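Local coordinates for glutathione S-transferase (Xanthomonas axonopodis pv. citri, PDB 6NV6), which binds glutathione and, as a theta-class glutathione transferase, probably conjugates it to electrophilic substrates, at residues 57-61 with 62-66. Residues are numbered along the deposited sequence; the frame is centred on the assembly and turned at random.
Sequences TLQDG and ALVLW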
ATOM      1  N   THR A  57     -12.616   6.384   3.836  1.00 46.53           N
ATOM      2  CA  THR A  57     -13.030   7.759   4.094  1.00 43.14           C
ATOM      3  C   THR A  57     -12.292   8.242   5.332  1.00 40.57           C
ATOM      4  O   THR A  57     -12.411   7.639   6.405  1.00 42.35           O
ATOM      5  CB  THR A  57     -14.540   7.880   4.302  1.00 48.09           C
ATOM      6  OG1 THR A  57     -15.244   7.241   3.228  1.00 60.40           O
ATOM      7  CG2 THR A  57     -14.940   9.343   4.379  1.00 49.17           C
ATOM      8  N   LEU A  58     -11.522   9.313   5.183  1.00 42.68           N
ATOM      9  CA  LEU A  58     -10.881   9.971   6.309  1.00 36.99           C
ATOM     10  C   LEU A  58     -11.722  11.162   6.731  1.00 44.98           C
ATOM     11  O   LEU A  58     -12.246  11.890   5.886  1.00 39.83           O
ATOM     12  CB  LEU A  58      -9.470  10.436   5.961  1.00 34.06           C
ATOM     13  CG  LEU A  58      -8.535  10.926   7.084  1.00 37.14           C
ATOM     14  CD1 LEU A  58      -8.651  12.409   7.331  1.00 44.52           C
ATOM     15  CD2 LEU A  58      -8.767  10.203   8.389  1.00 40.13           C
ATOM     16  N   GLN A  59     -11.858  11.345   8.044  1.00 50.09           N
ATOM     17  CA  GLN A  59     -12.421  12.558   8.619  1.00 49.70           C
ATOM     18  C   GLN A  59     -11.513  13.011   9.750  1.00 48.13           C
ATOM     19  O   GLN A  59     -11.211  12.236  10.662  1.00 47.19           O
ATOM     20  CB  GLN A  59     -13.841  12.344   9.142  1.00 56.98           C
ATOM     21  CG  GLN A  59     -14.431  13.590   9.798  1.00 67.88           C
ATOM     22  CD  GLN A  59     -15.921  13.469  10.077  1.00 81.07           C
ATOM     23  OE1 GLN A  59     -16.572  12.507   9.655  1.00 81.17           O
ATOM     24  NE2 GLN A  59     -16.469  14.451  10.797  1.00 81.31           N
ATOM     25  N   ASP A  60     -11.069  14.258   9.678  1.00 47.76           N
ATOM     26  CA  ASP A  60     -10.240  14.855  10.722  1.00 51.05           C
ATOM     27  C   ASP A  60     -10.753  16.281  10.895  1.00 58.45           C
ATOM     28  O   ASP A  60     -10.393  17.174  10.118  1.00 52.73           O
ATOM     29  CB  ASP A  60      -8.760  14.835  10.363  1.00 45.85           C
ATOM     30  CG  ASP A  60      -7.901  15.533  11.406  1.00 48.56           C
ATOM     31  OD1 ASP A  60      -8.411  15.807  12.514  1.00 50.87           O
ATOM     32  OD2 ASP A  60      -6.718  15.812  11.121  1.00 44.61           O
ATOM     33  N   GLY A  61     -11.573  16.485  11.920  1.00 52.47           N
ATOM     34  CA  GLY A  61     -12.256  17.759  12.063  1.00 52.88           C
ATOM     35  C   GLY A  61     -13.162  18.018  10.875  1.00 52.37           C
ATOM     36  O   GLY A  61     -14.005  17.187  10.507  1.00 55.11           O
ATOM     37  N   ALA A  62     -12.984  19.179  10.248  1.00 53.35           N
ATOM     38  CA  ALA A  62     -13.803  19.566   9.108  1.00 56.72           C
ATOM     39  C   ALA A  62     -13.407  18.865   7.812  1.00 61.73           C
ATOM     40  O   ALA A  62     -14.178  18.908   6.844  1.00 62.83           O
ATOM     41  CB  ALA A  62     -13.728  21.079   8.904  1.00 56.74           C
ATOM     42  N   LEU A  63     -12.237  18.234   7.771  1.00 60.17           N
ATOM     43  CA  LEU A  63     -11.720  17.642   6.546  1.00 49.79           C
ATOM     44  C   LEU A  63     -12.344  16.278   6.292  1.00 47.38           C
ATOM     45  O   LEU A  63     -12.525  15.483   7.216  1.00 46.06           O
ATOM     46  CB  LEU A  63     -10.200  17.508   6.630  1.00 51.43           C
ATOM     47  CG  LEU A  63      -9.446  17.042   5.386  1.00 48.03           C
ATOM     48  CD1 LEU A  63      -9.811  17.910   4.193  1.00 53.98           C
ATOM     49  CD2 LEU A  63      -7.949  17.072   5.643  1.00 46.83           C
ATOM     50  N   VAL A  64     -12.669  16.010   5.027  1.00 45.22           N
ATOM     51  CA  VAL A  64     -13.161  14.704   4.591  1.00 49.91           C
ATOM     52  C   VAL A  64     -12.429  14.315   3.305  1.00 44.57           C
ATOM     53  O   VAL A  64     -12.493  15.037   2.302  1.00 46.05           O
ATOM     54  CB  VAL A  64     -14.689  14.696   4.390  1.00 42.83           C
ATOM     55  CG1 VAL A  64     -15.159  13.348   3.853  1.00 48.64           C
ATOM     56  CG2 VAL A  64     -15.402  14.999   5.701  1.00 42.76           C
ATOM     57  N   LEU A  65     -11.747  13.173   3.332  1.00 42.90           N
ATOM     58  CA  LEU A  65     -10.913  12.719   2.228  1.00 44.90           C
ATOM     59  C   LEU A  65     -11.358  11.335   1.777  1.00 49.04           C
ATOM     60  O   LEU A  65     -11.617  10.459   2.611  1.00 48.88           O
ATOM     61  CB  LEU A  65      -9.442  12.677   2.641  1.00 42.47           C
ATOM     62  CG  LEU A  65      -8.662  13.981   2.662  1.00 43.45           C
ATOM     63  CD1 LEU A  65      -7.226  13.711   3.092  1.00 40.62           C
ATOM     64  CD2 LEU A  65      -8.718  14.615   1.285  1.00 41.03           C
ATOM     65  N   TRP A  66     -11.425  11.132   0.460  1.00 50.12           N
ATOM     66  CA  TRP A  66     -11.804   9.847  -0.106  1.00 54.53           C
ATOM     67  C   TRP A  66     -10.696   9.170  -0.902  1.00 46.96           C
ATOM     68  O   TRP A  66     -10.932   8.100  -1.468  1.00 51.17           O
ATOM     69  CB  TRP A  66     -13.033  10.006  -1.000  1.00 67.83           C
ATOM     70  CG  TRP A  66     -14.304   9.978  -0.249  1.00 81.30           C
ATOM     71  CD1 TRP A  66     -14.608   9.184   0.820  1.00 86.20           C
ATOM     72  CD2 TRP A  66     -15.462  10.784  -0.496  1.00 96.23           C
ATOM     73  NE1 TRP A  66     -15.888   9.445   1.253  1.00 91.02           N
ATOM     74  CE2 TRP A  66     -16.433  10.423   0.463  1.00 99.51           C
ATOM     75  CE3 TRP A  66     -15.772  11.773  -1.435  1.00 94.97           C
ATOM     76  CZ2 TRP A  66     -17.692  11.019   0.508  1.00104.09           C
ATOM     77  CZ3 TRP A  66     -17.023  12.363  -1.388  1.00102.83           C
ATOM     78  CH2 TRP A  66     -17.967  11.983  -0.423  1.00107.08           C
TER
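Thr57 lies alongside the five-membered part of the Trp66 indole, the two side chains side by side and pointing the same way at the open end of a β-hairpin with a two-residue turn. This hairpin pairs strands 57-60 and 63-65 at one margin of the thioredoxin-like sheet of the N-terminal domain. Leu58 and Leu65 form a hydrogen-bonded pair, with Leu58 N 2.8 Å from Leu65 O and the return bond from Leu65 N to Leu58 O equally straight. Asp60 and Leu63 make the second such pair, Asp60 N reaching Leu63 O at 3.1 Å, and are the end residues of a type II' turn. Gly61 suits its first corner, where phi is positive (61°); Ala62 takes the second.

The face toward helix 68-79 is mostly leucine, whose branched ends fill the contact: Leu58 and Leu65 meet CB to CB at 4.0 Å and both touch Ile71, while Leu63 packs on Tyr74. Asp60 is its polar member, OD2 satisfied by the Tyr74 hydroxyl. The more exposed face bears the non-hydrogen-bonded pair Gln59, whose extended polar chain tolerates solvent, and Val64, β-branched to suit a strand. Val64 CG1 also meets Thr57 CG2, at 4.0 Å. Thr57 OG1, beside its backbone N (chi1 -51°), reaches the indole edge in plane, where Trp66 NE1 donates it a weak, bent hydrogen bond (3.0 Å, 120° at the hydrogen).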